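Local coordinates for major allergen DAU C 1 (Daucus carota, PDB 2WQL), which belongs to the Bet v 1 family of plant-defence proteins, acts as the major carrot allergen, and probably binds small ligands in an internal cavity, at residues Ile23-Asp28 and Asp72-Glu77; Glu17-Gly22 and Ser112-Thr117; Lys33-Ala38 and Phe144-Ala149; Ser62-Met67 and Ile133-Ala138. The protein carries 4 engineered substitutions. One frame throughout, in Å; residues are numbered along the deposited sequence.

Contact 1 of 4, residues Ile23-Asp28 and Asp72-Glu77. With P4C (O-acetaldehydyl-hexaethylene glycol), chain E.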
loop_
_atom_site.group_PDB
_atom_site.type_symbol
_atom_site.label_atom_id
_atom_site.label_comp_id
_atom_site.label_asym_id
_atom_site.label_seq_id
_atom_site.Cartn_x
_atom_site.Cartn_y
_atom_site.Cartn_z
ATOM N N ILE A 23 13.420 -20.985 5.306
ATOM C CA ILE A 23 12.370 -21.645 4.534
ATOM C C ILE A 23 12.888 -22.317 3.271
ATOM O O ILE A 23 12.116 -22.990 2.602
ATOM C CB ILE A 23 11.188 -20.699 4.179
ATOM C CG1 ILE A 23 11.595 -19.682 3.109
ATOM C CG2 ILE A 23 10.648 -20.004 5.434
ATOM C CD1 ILE A 23 10.534 -18.618 2.814
ATOM N N VAL A 24 14.175 -22.155 2.951
ATOM C CA VAL A 24 14.801 -22.893 1.837
ATOM C C VAL A 24 16.084 -23.625 2.248
ATOM O O VAL A 24 16.122 -24.858 2.272
ATOM C CB VAL A 24 15.118 -21.964 0.649
ATOM C CG1 VAL A 24 15.891 -22.710 -0.413
ATOM C CG2 VAL A 24 13.837 -21.381 0.065
ATOM N N LEU A 25 17.131 -22.875 2.582
ATOM C CA LEU A 25 18.465 -23.472 2.737
ATOM C C LEU A 25 18.553 -24.518 3.837
ATOM O O LEU A 25 19.112 -25.598 3.616
ATOM C CB LEU A 25 19.536 -22.394 2.981
ATOM C CG LEU A 25 19.785 -21.423 1.820
ATOM C CD1 LEU A 25 20.952 -20.495 2.110
ATOM C CD2 LEU A 25 19.999 -22.187 0.525
ATOM N N ASP A 26 17.999 -24.188 5.005
ATOM C CA ASP A 26 18.113 -25.017 6.207
ATOM C C ASP A 26 16.800 -25.696 6.571
ATOM O O ASP A 26 16.661 -26.240 7.662
ATOM C CB ASP A 26 18.592 -24.162 7.381
ATOM C CG ASP A 26 19.912 -23.468 7.098
ATOM O OD1 ASP A 26 20.759 -24.061 6.391
ATOM O OD2 ASP A 26 20.114 -22.338 7.603
ATOM N N VAL A 27 15.849 -25.695 5.651
ATOM C CA VAL A 27 14.512 -26.214 5.929
ATOM C C VAL A 27 14.476 -27.625 6.531
ATOM O O VAL A 27 13.656 -27.898 7.386
ATOM C CB VAL A 27 13.631 -26.199 4.659
ATOM C CG1 VAL A 27 14.055 -27.314 3.688
ATOM C CG2 VAL A 27 12.169 -26.345 5.051
ATOM N N ASP A 28 15.355 -28.516 6.099
ATOM C CA ASP A 28 15.315 -29.914 6.570
ATOM C C ASP A 28 15.690 -30.097 8.046
ATOM O O ASP A 28 15.208 -31.044 8.688
ATOM C CB ASP A 28 16.220 -30.819 5.713
ATOM C CG ASP A 28 15.751 -30.926 4.262
ATOM O OD1 ASP A 28 14.524 -31.031 4.022
ATOM O OD2 ASP A 28 16.609 -30.903 3.350
ATOM N N ASP A 72 13.604 -27.240 -8.736
ATOM C CA ASP A 72 14.015 -26.933 -10.104
ATOM C C ASP A 72 15.222 -26.006 -10.117
ATOM O O ASP A 72 16.068 -26.106 -10.993
ATOM C CB ASP A 72 12.870 -26.294 -10.875
ATOM C CG ASP A 72 11.621 -27.165 -10.901
ATOM O OD1 ASP A 72 11.675 -28.273 -11.475
ATOM O OD2 ASP A 72 10.573 -26.731 -10.351
ATOM N N ALA A 73 15.303 -25.089 -9.153
ATOM C CA ALA A 73 16.383 -24.078 -9.120
ATOM C C ALA A 73 16.480 -23.427 -7.736
ATOM O O ALA A 73 15.473 -23.225 -7.049
ATOM C CB ALA A 73 16.175 -23.015 -10.189
ATOM N N VAL A 74 17.705 -23.129 -7.327
ATOM C CA VAL A 74 17.975 -22.353 -6.117
ATOM C C VAL A 74 18.992 -21.274 -6.436
ATOM O O VAL A 74 20.006 -21.547 -7.080
ATOM C CB VAL A 74 18.603 -23.194 -5.010
ATOM C CG1 VAL A 74 18.440 -22.525 -3.660
ATOM C CG2 VAL A 74 18.005 -24.567 -4.967
ATOM N N ASN A 75 18.712 -20.051 -6.007
ATOM C CA ASN A 75 19.652 -18.961 -6.169
ATOM C C ASN A 75 19.854 -18.317 -4.813
ATOM O O ASN A 75 19.046 -17.537 -4.365
ATOM C CB ASN A 75 19.176 -17.965 -7.227
ATOM C CG ASN A 75 20.255 -17.012 -7.642
ATOM O OD1 ASN A 75 20.941 -16.435 -6.802
ATOM N ND2 ASN A 75 20.407 -16.817 -8.948
ATOM N N LYS A 76 20.951 -18.674 -4.170
ATOM C CA LYS A 76 21.255 -18.225 -2.821
ATOM C C LYS A 76 21.490 -16.720 -2.728
ATOM O O LYS A 76 21.161 -16.097 -1.718
ATOM C CB LYS A 76 22.480 -18.986 -2.291
ATOM C CG LYS A 76 22.212 -20.480 -2.107
ATOM C CD LYS A 76 23.499 -21.324 -1.926
ATOM C CE LYS A 76 23.180 -22.846 -1.993
ATOM N NZ LYS A 76 24.357 -23.696 -1.622
ATOM N N GLU A 77 22.055 -16.150 -3.781
ATOM C CA GLU A 77 22.398 -14.745 -3.808
ATOM C C GLU A 77 21.173 -13.878 -4.066
ATOM O O GLU A 77 21.031 -12.804 -3.485
ATOM C CB GLU A 77 23.453 -14.511 -4.882
ATOM C CG GLU A 77 24.780 -15.243 -4.615
ATOM C CD GLU A 77 25.525 -14.705 -3.378
ATOM O OE1 GLU A 77 25.180 -13.594 -2.889
ATOM O OE2 GLU A 77 26.462 -15.389 -2.896
HETATM O O1 P4C E . 11.652 -25.578 0.876
HETATM C C2 P4C E . 10.549 -25.406 0.363
HETATM C C3 P4C E . 10.035 -24.017 0.029
HETATM O O4 P4C E . 8.764 -24.166 -0.629
HETATM C C5 P4C E . 8.287 -23.046 -1.408
HETATM C C6 P4C E . 7.234 -23.558 -2.401
HETATM O O7 P4C E . 5.916 -23.400 -1.885
HETATM C C8 P4C E . 5.428 -22.041 -1.857
HETATM C C9 P4C E . 4.827 -21.611 -0.499
HETATM O O10 P4C E . 5.636 -20.587 0.131
HETATM C C11 P4C E . 5.467 -20.478 1.557
HETATM C C12 P4C E . 6.695 -20.984 2.310
HETATM O O13 P4C E . 6.347 -22.089 3.159
HETATM C C14 P4C E . 7.421 -22.593 3.964
HETATM C C15 P4C E . 8.275 -23.588 3.184
HETATM O O16 P4C E . 7.956 -24.934 3.540
HETATM C C17 P4C E . 8.169 -25.906 2.487
HETATM C C18 P4C E . 7.124 -27.043 2.549
HETATM O O19 P4C E . 6.929 -27.708 1.276
HETATM C C20 P4C E . 5.689 -27.402 0.608
HETATM C C21 P4C E . 5.861 -27.502 -0.922
HETATM O O22 P4C E . 5.423 -26.334 -1.657
#

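Contact 2 of 4, residues Glu17-Gly22 and Ser112-Thr117. With P4C (O-acetaldehydyl-hexaethylene glycol), chain E.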
loop_
_atom_site.group_PDB
_atom_site.type_symbol
_atom_site.label_atom_id
_atom_site.label_comp_id
_atom_site.label_asym_id
_atom_site.label_seq_id
_atom_site.Cartn_x
_atom_site.Cartn_y
_atom_site.Cartn_z
ATOM N N GLU A 17 17.435 -12.299 3.959
ATOM C CA GLU A 17 18.490 -13.319 4.062
ATOM C C GLU A 17 18.111 -14.401 5.070
ATOM O O GLU A 17 18.251 -15.585 4.801
ATOM C CB GLU A 17 19.852 -12.697 4.458
ATOM C CG GLU A 17 20.741 -12.337 3.276
ATOM C CD GLU A 17 21.969 -11.436 3.651
ATOM O OE1 GLU A 17 22.877 -11.857 4.438
ATOM O OE2 GLU A 17 22.049 -10.291 3.124
ATOM N N LYS A 18 17.623 -13.979 6.226
ATOM C CA LYS A 18 17.332 -14.902 7.314
ATOM C C LYS A 18 16.106 -15.775 6.994
ATOM O O LYS A 18 16.119 -16.982 7.246
ATOM C CB LYS A 18 17.139 -14.113 8.609
ATOM C CG LYS A 18 17.670 -14.773 9.865
ATOM C CD LYS A 18 17.824 -13.735 11.004
ATOM C CE LYS A 18 18.568 -14.289 12.235
ATOM N NZ LYS A 18 17.971 -13.765 13.511
ATOM N N ILE A 19 15.061 -15.173 6.429
ATOM C CA ILE A 19 13.860 -15.916 6.049
ATOM C C ILE A 19 14.195 -16.987 5.020
ATOM O O ILE A 19 13.809 -18.149 5.161
ATOM C CB ILE A 19 12.763 -14.980 5.483
ATOM C CG1 ILE A 19 12.074 -14.219 6.616
ATOM C CG2 ILE A 19 11.710 -15.753 4.724
ATOM C CD1 ILE A 19 11.207 -15.085 7.499
ATOM N N PHE A 20 14.929 -16.592 3.995
ATOM C CA PHE A 20 15.348 -17.510 2.959
ATOM C C PHE A 20 16.155 -18.675 3.513
ATOM O O PHE A 20 16.030 -19.790 3.030
ATOM C CB PHE A 20 16.194 -16.786 1.914
ATOM C CG PHE A 20 16.456 -17.603 0.679
ATOM C CD1 PHE A 20 15.457 -17.775 -0.277
ATOM C CD2 PHE A 20 17.684 -18.191 0.471
ATOM C CE1 PHE A 20 15.686 -18.515 -1.432
ATOM C CE2 PHE A 20 17.923 -18.938 -0.680
ATOM C CZ PHE A 20 16.917 -19.099 -1.633
ATOM N N SER A 21 16.999 -18.422 4.507
ATOM C CA SER A 21 17.800 -19.495 5.071
ATOM C C SER A 21 16.891 -20.465 5.812
ATOM O O SER A 21 17.129 -21.663 5.810
ATOM C CB SER A 21 18.891 -18.957 5.995
ATOM O OG SER A 21 18.316 -18.453 7.194
ATOM N N GLY A 22 15.832 -19.955 6.420
ATOM C CA GLY A 22 14.940 -20.798 7.187
ATOM C C GLY A 22 13.990 -21.611 6.328
ATOM O O GLY A 22 13.760 -22.788 6.590
ATOM N N SER A 112 10.919 -8.198 5.266
ATOM C CA SER A 112 10.845 -8.830 3.953
ATOM C C SER A 112 9.425 -9.186 3.512
ATOM O O SER A 112 8.521 -9.250 4.326
ATOM C CB SER A 112 11.696 -10.101 3.958
ATOM O OG SER A 112 11.267 -11.021 4.967
ATOM N N ILE A 113 9.252 -9.388 2.211
ATOM C CA ILE A 113 8.037 -9.957 1.637
ATOM C C ILE A 113 8.447 -11.180 0.844
ATOM O O ILE A 113 9.327 -11.093 0.001
ATOM C CB ILE A 113 7.319 -8.995 0.671
ATOM C CG1 ILE A 113 6.880 -7.712 1.383
ATOM C CG2 ILE A 113 6.080 -9.649 0.102
ATOM C CD1 ILE A 113 6.425 -6.622 0.456
ATOM N N THR A 114 7.819 -12.318 1.119
ATOM C CA THR A 114 8.080 -13.548 0.389
ATOM C C THR A 114 6.944 -13.694 -0.632
ATOM O O THR A 114 5.774 -13.869 -0.249
ATOM C CB THR A 114 8.156 -14.760 1.351
ATOM O OG1 THR A 114 9.279 -14.595 2.221
ATOM C CG2 THR A 114 8.307 -16.053 0.613
ATOM N N LYS A 115 7.291 -13.602 -1.912
ATOM C CA LYS A 115 6.321 -13.631 -3.004
ATOM C C LYS A 115 6.382 -14.965 -3.738
ATOM O O LYS A 115 7.450 -15.303 -4.277
ATOM C CB LYS A 115 6.627 -12.494 -3.981
ATOM C CG LYS A 115 6.598 -11.089 -3.323
ATOM C CD LYS A 115 6.799 -9.951 -4.323
ATOM C CE LYS A 115 6.521 -8.583 -3.696
ATOM N NZ LYS A 115 7.087 -7.447 -4.517
ATOM N N THR A 116 5.273 -15.718 -3.757
ATOM C CA THR A 116 5.209 -17.004 -4.454
ATOM C C THR A 116 4.144 -16.983 -5.536
ATOM O O THR A 116 3.032 -16.540 -5.314
ATOM C CB THR A 116 4.895 -18.175 -3.506
ATOM O OG1 THR A 116 5.827 -18.161 -2.416
ATOM C CG2 THR A 116 4.979 -19.524 -4.250
ATOM N N THR A 117 4.502 -17.484 -6.705
ATOM C CA THR A 117 3.566 -17.675 -7.801
ATOM C C THR A 117 3.451 -19.166 -8.061
ATOM O O THR A 117 4.456 -19.848 -8.227
ATOM C CB THR A 117 4.089 -16.997 -9.091
ATOM O OG1 THR A 117 4.206 -15.586 -8.866
ATOM C CG2 THR A 117 3.164 -17.300 -10.269
HETATM O O1 P4C E . 11.652 -25.578 0.876
HETATM C C2 P4C E . 10.549 -25.406 0.363
HETATM C C3 P4C E . 10.035 -24.017 0.029
HETATM O O4 P4C E . 8.764 -24.166 -0.629
HETATM C C5 P4C E . 8.287 -23.046 -1.408
HETATM C C6 P4C E . 7.234 -23.558 -2.401
HETATM O O7 P4C E . 5.916 -23.400 -1.885
HETATM C C8 P4C E . 5.428 -22.041 -1.857
HETATM C C9 P4C E . 4.827 -21.611 -0.499
HETATM O O10 P4C E . 5.636 -20.587 0.131
HETATM C C11 P4C E . 5.467 -20.478 1.557
HETATM C C12 P4C E . 6.695 -20.984 2.310
HETATM O O13 P4C E . 6.347 -22.089 3.159
HETATM C C14 P4C E . 7.421 -22.593 3.964
HETATM C C15 P4C E . 8.275 -23.588 3.184
HETATM O O16 P4C E . 7.956 -24.934 3.540
HETATM C C17 P4C E . 8.169 -25.906 2.487
HETATM C C18 P4C E . 7.124 -27.043 2.549
HETATM O O19 P4C E . 6.929 -27.708 1.276
HETATM C C20 P4C E . 5.689 -27.402 0.608
HETATM C C21 P4C E . 5.861 -27.502 -0.922
HETATM O O22 P4C E . 5.423 -26.334 -1.657
#

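Contact 3 of 4, residues Lys33-Ala38 and Phe144-Ala149. Engineered in segment 33-38: Thr36 (natural residue Pro).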
loop_
_atom_site.group_PDB
_atom_site.type_symbol
_atom_site.label_atom_id
_atom_site.label_comp_id
_atom_site.label_asym_id
_atom_site.label_seq_id
_atom_site.Cartn_x
_atom_site.Cartn_y
_atom_site.Cartn_z
ATOM N N LYS A 33 12.453 -28.853 14.279
ATOM C CA LYS A 33 12.545 -28.057 15.508
ATOM C C LYS A 33 11.417 -27.005 15.583
ATOM O O LYS A 33 10.924 -26.685 16.657
ATOM C CB LYS A 33 13.922 -27.384 15.616
ATOM C CG LYS A 33 15.113 -28.342 15.875
ATOM N N ALA A 34 10.995 -26.489 14.441
ATOM C CA ALA A 34 10.039 -25.385 14.391
ATOM C C ALA A 34 8.565 -25.827 14.385
ATOM O O ALA A 34 7.732 -25.217 15.054
ATOM C CB ALA A 34 10.318 -24.514 13.164
ATOM N N ALA A 35 8.255 -26.856 13.600
ATOM C CA ALA A 35 6.897 -27.369 13.426
ATOM C C ALA A 35 6.902 -28.859 13.757
ATOM O O ALA A 35 6.800 -29.717 12.872
ATOM C CB ALA A 35 6.438 -27.155 11.994
ATOM N N THR A 36 7.016 -29.161 15.045
ATOM C CA THR A 36 7.447 -30.486 15.462
ATOM C C THR A 36 6.595 -31.644 14.902
ATOM O O THR A 36 7.142 -32.704 14.537
ATOM C CB THR A 36 7.555 -30.593 16.994
ATOM O OG1 THR A 36 8.179 -31.836 17.325
ATOM C CG2 THR A 36 6.182 -30.510 17.651
ATOM N N GLY A 37 5.282 -31.454 14.821
ATOM C CA GLY A 37 4.398 -32.516 14.323
ATOM C C GLY A 37 3.862 -32.333 12.910
ATOM O O GLY A 37 3.164 -33.209 12.403
ATOM N N ALA A 38 4.172 -31.208 12.269
ATOM C CA ALA A 38 3.609 -30.908 10.949
ATOM C C ALA A 38 3.774 -32.078 9.968
ATOM O O ALA A 38 2.801 -32.468 9.307
ATOM C CB ALA A 38 4.229 -29.641 10.364
ATOM N N PHE A 144 5.214 -21.194 7.306
ATOM C CA PHE A 144 6.083 -20.022 7.219
ATOM C C PHE A 144 6.254 -19.366 8.586
ATOM O O PHE A 144 7.379 -19.097 9.019
ATOM C CB PHE A 144 5.502 -18.993 6.245
ATOM C CG PHE A 144 6.350 -17.766 6.073
ATOM C CD1 PHE A 144 7.200 -17.647 4.978
ATOM C CD2 PHE A 144 6.312 -16.741 6.982
ATOM C CE1 PHE A 144 7.984 -16.529 4.799
ATOM C CE2 PHE A 144 7.102 -15.622 6.818
ATOM C CZ PHE A 144 7.940 -15.518 5.713
ATOM N N LYS A 145 5.132 -19.119 9.259
ATOM C CA LYS A 145 5.132 -18.391 10.511
ATOM C C LYS A 145 5.692 -19.200 11.675
ATOM O O LYS A 145 6.253 -18.643 12.615
ATOM C CB LYS A 145 3.722 -17.881 10.826
ATOM C CG LYS A 145 3.241 -16.742 9.904
ATOM C CD LYS A 145 4.119 -15.494 10.040
ATOM C CE LYS A 145 3.559 -14.267 9.312
ATOM N NZ LYS A 145 4.512 -13.096 9.443
ATOM N N ALA A 146 5.540 -20.515 11.631
ATOM C CA ALA A 146 6.171 -21.364 12.635
ATOM C C ALA A 146 7.692 -21.234 12.499
ATOM O O ALA A 146 8.411 -21.173 13.492
ATOM C CB ALA A 146 5.724 -22.817 12.480
ATOM N N ILE A 147 8.171 -21.177 11.256
ATOM C CA ILE A 147 9.597 -21.004 10.975
ATOM C C ILE A 147 10.075 -19.606 11.375
ATOM O O ILE A 147 11.143 -19.453 11.977
ATOM C CB ILE A 147 9.927 -21.301 9.481
ATOM C CG1 ILE A 147 9.788 -22.798 9.191
ATOM C CG2 ILE A 147 11.340 -20.876 9.123
ATOM C CD1 ILE A 147 9.662 -23.128 7.719
ATOM N N GLU A 148 9.287 -18.588 11.057
ATOM C CA GLU A 148 9.583 -17.221 11.514
ATOM C C GLU A 148 9.788 -17.171 13.040
ATOM O O GLU A 148 10.715 -16.543 13.546
ATOM C CB GLU A 148 8.463 -16.264 11.104
ATOM C CG GLU A 148 8.867 -14.803 11.091
ATOM C CD GLU A 148 7.677 -13.849 11.047
ATOM O OE1 GLU A 148 7.418 -13.207 12.076
ATOM O OE2 GLU A 148 6.991 -13.735 10.004
ATOM N N ALA A 149 8.925 -17.857 13.769
ATOM C CA ALA A 149 9.025 -17.920 15.221
ATOM C C ALA A 149 10.351 -18.534 15.657
ATOM O O ALA A 149 11.010 -18.039 16.568
ATOM C CB ALA A 149 7.873 -18.705 15.781
#

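Contact 4 of 4, residues Ser62-Met67 and Ile133-Ala138. Engineered in segment 62-67: Thr66 (natural residue Ser).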
loop_
_atom_site.group_PDB
_atom_site.type_symbol
_atom_site.label_atom_id
_atom_site.label_comp_id
_atom_site.label_asym_id
_atom_site.label_seq_id
_atom_site.Cartn_x
_atom_site.Cartn_y
_atom_site.Cartn_z
ATOM N N SER A 62 -5.119 -36.128 7.757
ATOM C CA SER A 62 -5.013 -34.819 7.096
ATOM C C SER A 62 -5.694 -34.737 5.720
ATOM O O SER A 62 -5.778 -35.728 5.009
ATOM C CB SER A 62 -3.541 -34.419 6.974
ATOM O OG SER A 62 -2.865 -34.606 8.216
ATOM N N PRO A 63 -6.184 -33.539 5.342
ATOM C CA PRO A 63 -6.845 -33.389 4.046
ATOM C C PRO A 63 -5.930 -33.724 2.883
ATOM O O PRO A 63 -6.391 -34.288 1.898
ATOM C CB PRO A 63 -7.230 -31.901 4.015
ATOM C CG PRO A 63 -7.303 -31.501 5.454
ATOM C CD PRO A 63 -6.214 -32.279 6.112
ATOM N N ILE A 64 -4.658 -33.338 2.992
ATOM C CA ILE A 64 -3.590 -33.783 2.073
ATOM C C ILE A 64 -2.657 -34.710 2.843
ATOM O O ILE A 64 -2.058 -34.277 3.827
ATOM C CB ILE A 64 -2.749 -32.611 1.578
ATOM C CG1 ILE A 64 -3.603 -31.629 0.762
ATOM C CG2 ILE A 64 -1.580 -33.114 0.749
ATOM C CD1 ILE A 64 -2.826 -30.338 0.327
ATOM N N THR A 65 -2.527 -35.967 2.410
ATOM C CA THR A 65 -1.669 -36.932 3.120
ATOM C C THR A 65 -0.259 -37.105 2.514
ATOM O O THR A 65 0.674 -37.468 3.244
ATOM C CB THR A 65 -2.331 -38.336 3.257
ATOM O OG1 THR A 65 -2.067 -39.123 2.094
ATOM C CG2 THR A 65 -3.836 -38.219 3.456
ATOM N N THR A 66 -0.105 -36.875 1.207
ATOM C CA THR A 66 1.186 -37.098 0.524
ATOM C C THR A 66 1.465 -36.071 -0.564
ATOM O O THR A 66 0.558 -35.716 -1.335
ATOM C CB THR A 66 1.251 -38.484 -0.176
ATOM O OG1 THR A 66 0.168 -38.592 -1.107
ATOM C CG2 THR A 66 1.166 -39.634 0.815
ATOM N N MET A 67 2.715 -35.603 -0.627
ATOM C CA MET A 67 3.183 -34.777 -1.756
ATOM C C MET A 67 4.663 -34.995 -2.047
ATOM O O MET A 67 5.462 -35.162 -1.126
ATOM C CB MET A 67 2.901 -33.295 -1.529
ATOM C CG MET A 67 3.734 -32.645 -0.476
ATOM S SD MET A 67 3.092 -30.987 -0.130
ATOM C CE MET A 67 2.265 -31.261 1.446
ATOM N N ILE A 133 -7.122 -23.788 -3.195
ATOM C CA ILE A 133 -6.060 -22.796 -3.247
ATOM C C ILE A 133 -5.961 -22.048 -1.903
ATOM O O ILE A 133 -4.865 -21.827 -1.375
ATOM C CB ILE A 133 -6.269 -21.820 -4.429
ATOM C CG1 ILE A 133 -6.173 -22.579 -5.760
ATOM C CG2 ILE A 133 -5.229 -20.700 -4.409
ATOM C CD1 ILE A 133 -6.739 -21.811 -6.976
ATOM N N LYS A 134 -7.101 -21.661 -1.355
ATOM C CA LYS A 134 -7.122 -21.019 -0.042
ATOM C C LYS A 134 -6.554 -21.928 1.053
ATOM O O LYS A 134 -5.860 -21.460 1.961
ATOM C CB LYS A 134 -8.537 -20.601 0.353
ATOM C CG LYS A 134 -9.083 -19.372 -0.366
ATOM C CD LYS A 134 -10.598 -19.236 -0.028
ATOM C CE LYS A 134 -11.258 -18.014 -0.678
ATOM N NZ LYS A 134 -12.687 -17.876 -0.271
ATOM N N PHE A 135 -6.860 -23.215 0.968
ATOM C CA PHE A 135 -6.333 -24.190 1.921
ATOM C C PHE A 135 -4.815 -24.208 1.889
ATOM O O PHE A 135 -4.164 -24.135 2.925
ATOM C CB PHE A 135 -6.849 -25.598 1.619
ATOM C CG PHE A 135 -6.317 -26.633 2.551
ATOM C CD1 PHE A 135 -6.907 -26.833 3.787
ATOM C CD2 PHE A 135 -5.207 -27.393 2.215
ATOM C CE1 PHE A 135 -6.408 -27.775 4.674
ATOM C CE2 PHE A 135 -4.705 -28.341 3.098
ATOM C CZ PHE A 135 -5.305 -28.531 4.325
ATOM N N ALA A 136 -4.266 -24.310 0.688
ATOM C CA ALA A 136 -2.820 -24.305 0.492
ATOM C C ALA A 136 -2.197 -23.046 1.067
ATOM O O ALA A 136 -1.190 -23.125 1.757
ATOM C CB ALA A 136 -2.479 -24.449 -0.979
ATOM N N ASP A 137 -2.807 -21.893 0.806
ATOM C CA ASP A 137 -2.309 -20.610 1.334
ATOM C C ASP A 137 -2.267 -20.559 2.862
ATOM O O ASP A 137 -1.304 -20.067 3.456
ATOM C CB ASP A 137 -3.173 -19.449 0.831
ATOM C CG ASP A 137 -2.921 -19.118 -0.631
ATOM O OD1 ASP A 137 -1.948 -19.671 -1.239
ATOM O OD2 ASP A 137 -3.704 -18.281 -1.167
ATOM N N ALA A 138 -3.327 -21.063 3.487
ATOM C CA ALA A 138 -3.417 -21.091 4.938
ATOM C C ALA A 138 -2.310 -21.965 5.505
ATOM O O ALA A 138 -1.637 -21.581 6.464
ATOM C CB ALA A 138 -4.744 -21.600 5.378
#

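Contact 1 of 4, residues Ile23-Asp28 and Asp72-Glu77
Val24 and Val74 meet through one methyl each, CG1 to CG1 at 4.1 Å, their side chains running past one another in opposite directions. Both of these methyls lie roughly anti to their own backbone N (chi1 174° in Val24, -161° in Val74), which brings them together between the end of helix 16-25 and the end of strand 66-75. Nearer the surface, Leu25 does the touching with a single branch: its CD2 lies 3.8 Å from Lys76 CG and 4.1 Å from Lys76 CE, so it rests against the carbon shaft of an extended lysine. The same CD2 is a looser 4.5 Å from Val74 CG1.

Behind this first shell, Tyr81 on the next strand packs on both valines, Met102 backs Val24, and Phe20 supports Leu25 from its own helix. Further down the strand, Asp72 and Ala73 both face Asp82 in a classic beta bulge. Ile23 O faces the bound glycol, 3.1 Å from its O1; a hydrogen bond is doubtful, since O1 looks like an aldehyde oxygen. Helix and strand are thus joined by carbon-to-carbon dispersion contacts alone.

Contact 2 of 4, residues Glu17-Gly22 and Ser112-Thr117
Beside the ligand pocket of this Bet v 1 protein, helix 16-25 lies against strand 112-122, and there Ile19 meets Ser112 and Thr114. One isoleucine spans both: its CG1 is 3.7 Å from Ser112 OG, and its CG2 is 3.7 Å from Thr114 OG1. The fork at CB explains the split, since with chi1 at -76° CG1 sits anti to the carbonyl carbon and CG2 anti to the backbone N, each branch directed to its own strand residue. Ile19 and Thr114 pass at a slant.

The carbon atoms give the two hydroxyls only van der Waals contact. Ser112 OG finds its polar partner in Val14 O, just ahead of the helix, and the side chain of Thr114 also leans on Met102 and Val104 of the adjoining strand. Two residues along, Thr116 carries the same face of the strand to the bound glycol, CG2 lying 3.5 Å from ligand atom C8. On the helix, Lys18 O accepts twice from one face of its carbonyl plane: from Ser21 OG at 2.6 Å, tilted 25° from that plane, and from Gly22 N at 3.1 Å. At the back of the strand, Thr117 OG1 bonds Pro106 O of the second subunit. A short helix packed on the sheet near one end of the cavity belongs to the helix-grip fold, in which the sheet holds the long helix 130-153.

Contact 3 of 4, residues Lys33-Ala38 and Phe144-Ala149
Ala34 packs on the turn Ala146-Ile147 with the backbones close, the CA atoms of Ala34 and Ile147 lying 5.6 Å apart. Ala34 CB points at the long helix and lies 4.2 Å from Ile147 CA and 4.4 Å from Ile147 CG1. Alongside, Ala35 CB meets Ala146 CB at 4.4 Å. Methyls also rest on main-chain oxygens in both directions: Ala34 CB is 3.9 Å from Ala146 O, and Ala146 CB is 4.1 Å from Ala34 O, both van der Waals approaches. With three alanines and an isoleucine at the interface, little side chain separates the two backbones. Ala149 packs on Ala138 of the third subunit.

In the Bet v 1 fold this is where the second of the two short helices, 27-34, ends against the long C-terminal helix 130-153; the side chain of Ile147 comes within about 4 Å of the bound glycol.

The charged interaction belongs to the long helix. Lys145 NZ forms a salt bridge with Glu148 OE2 at 2.6 Å, meeting the oxygen on its syn side and 18° out of the carboxylate plane. Thr11 O is a second acceptor for the same ammonium, tying the pair to strand 5-12. Among flat groups, Phe144 has Lys145 CD at its ring edge, in plane.

Contact 4 of 4, residues Ser62-Met67 and Ile133-Ala138
The helical hydrogen bond from Asp137 N to Ile133 O, 3.0 Å, holds the turn from which Phe135 reaches across to Pro63 and Ile64. This is the C-terminal helix of the Bet v 1 fold, and the loop it meets leads into strand 66-75. Asp137 OD2 has a partner of its own, His6 NE2, which links the helix to the first strand.

Phe135 makes all the helix's contacts within 4.5 Å of the loop. Its CG stands anti to the backbone N (chi1 179°), carrying the ring out from the helix toward the loop. Pro63 and the phenyl cross at about a right angle; Pro63 CG is 3.8 Å from Phe135 CZ and 3.9 Å from Phe135 CE1, while Pro63 CB is 3.9 Å from Phe135 CZ.

On the loop, Thr65 OG1 bonds Asp89 OD2 and the engineered Thr66 bonds Asp89 N through OG1, so two neighbouring hydroxyls tie it to the same residue. Ala149 of the third subunit also packs on Phe135. Ile64 runs past the phenylalanine in the opposite sense, and its end methyl CD1 comes up near the ring plane, at the edge, 3.9 Å from Phe135 CE2.

In the fold
Contact 2 is the buried one; contacts 1, 3 and 4 are partly buried. Helix 16-25 serves contacts 1 and 2, whose centres are 10 Å apart. Three contacts come up to the glycol: contact 1 through the close approach of a backbone oxygen, contact 2 through threonine carbon, contact 3 through Ile147. Helix 130-153 serves contacts 3 and 4. Phe144 ties three of them together, with its CE1 3.8 Å from Ile23 CD1 and its CZ 3.7 Å from Ile19 CD1. Contact 4 stands apart, on the opposite side of the chain's centre from contacts 1 and 2. Branched aliphatics with a lysine's carbon chain, isoleucine carbons against hydroxyls, alanines and an aromatic ring carry contacts 1 to 4 in turn.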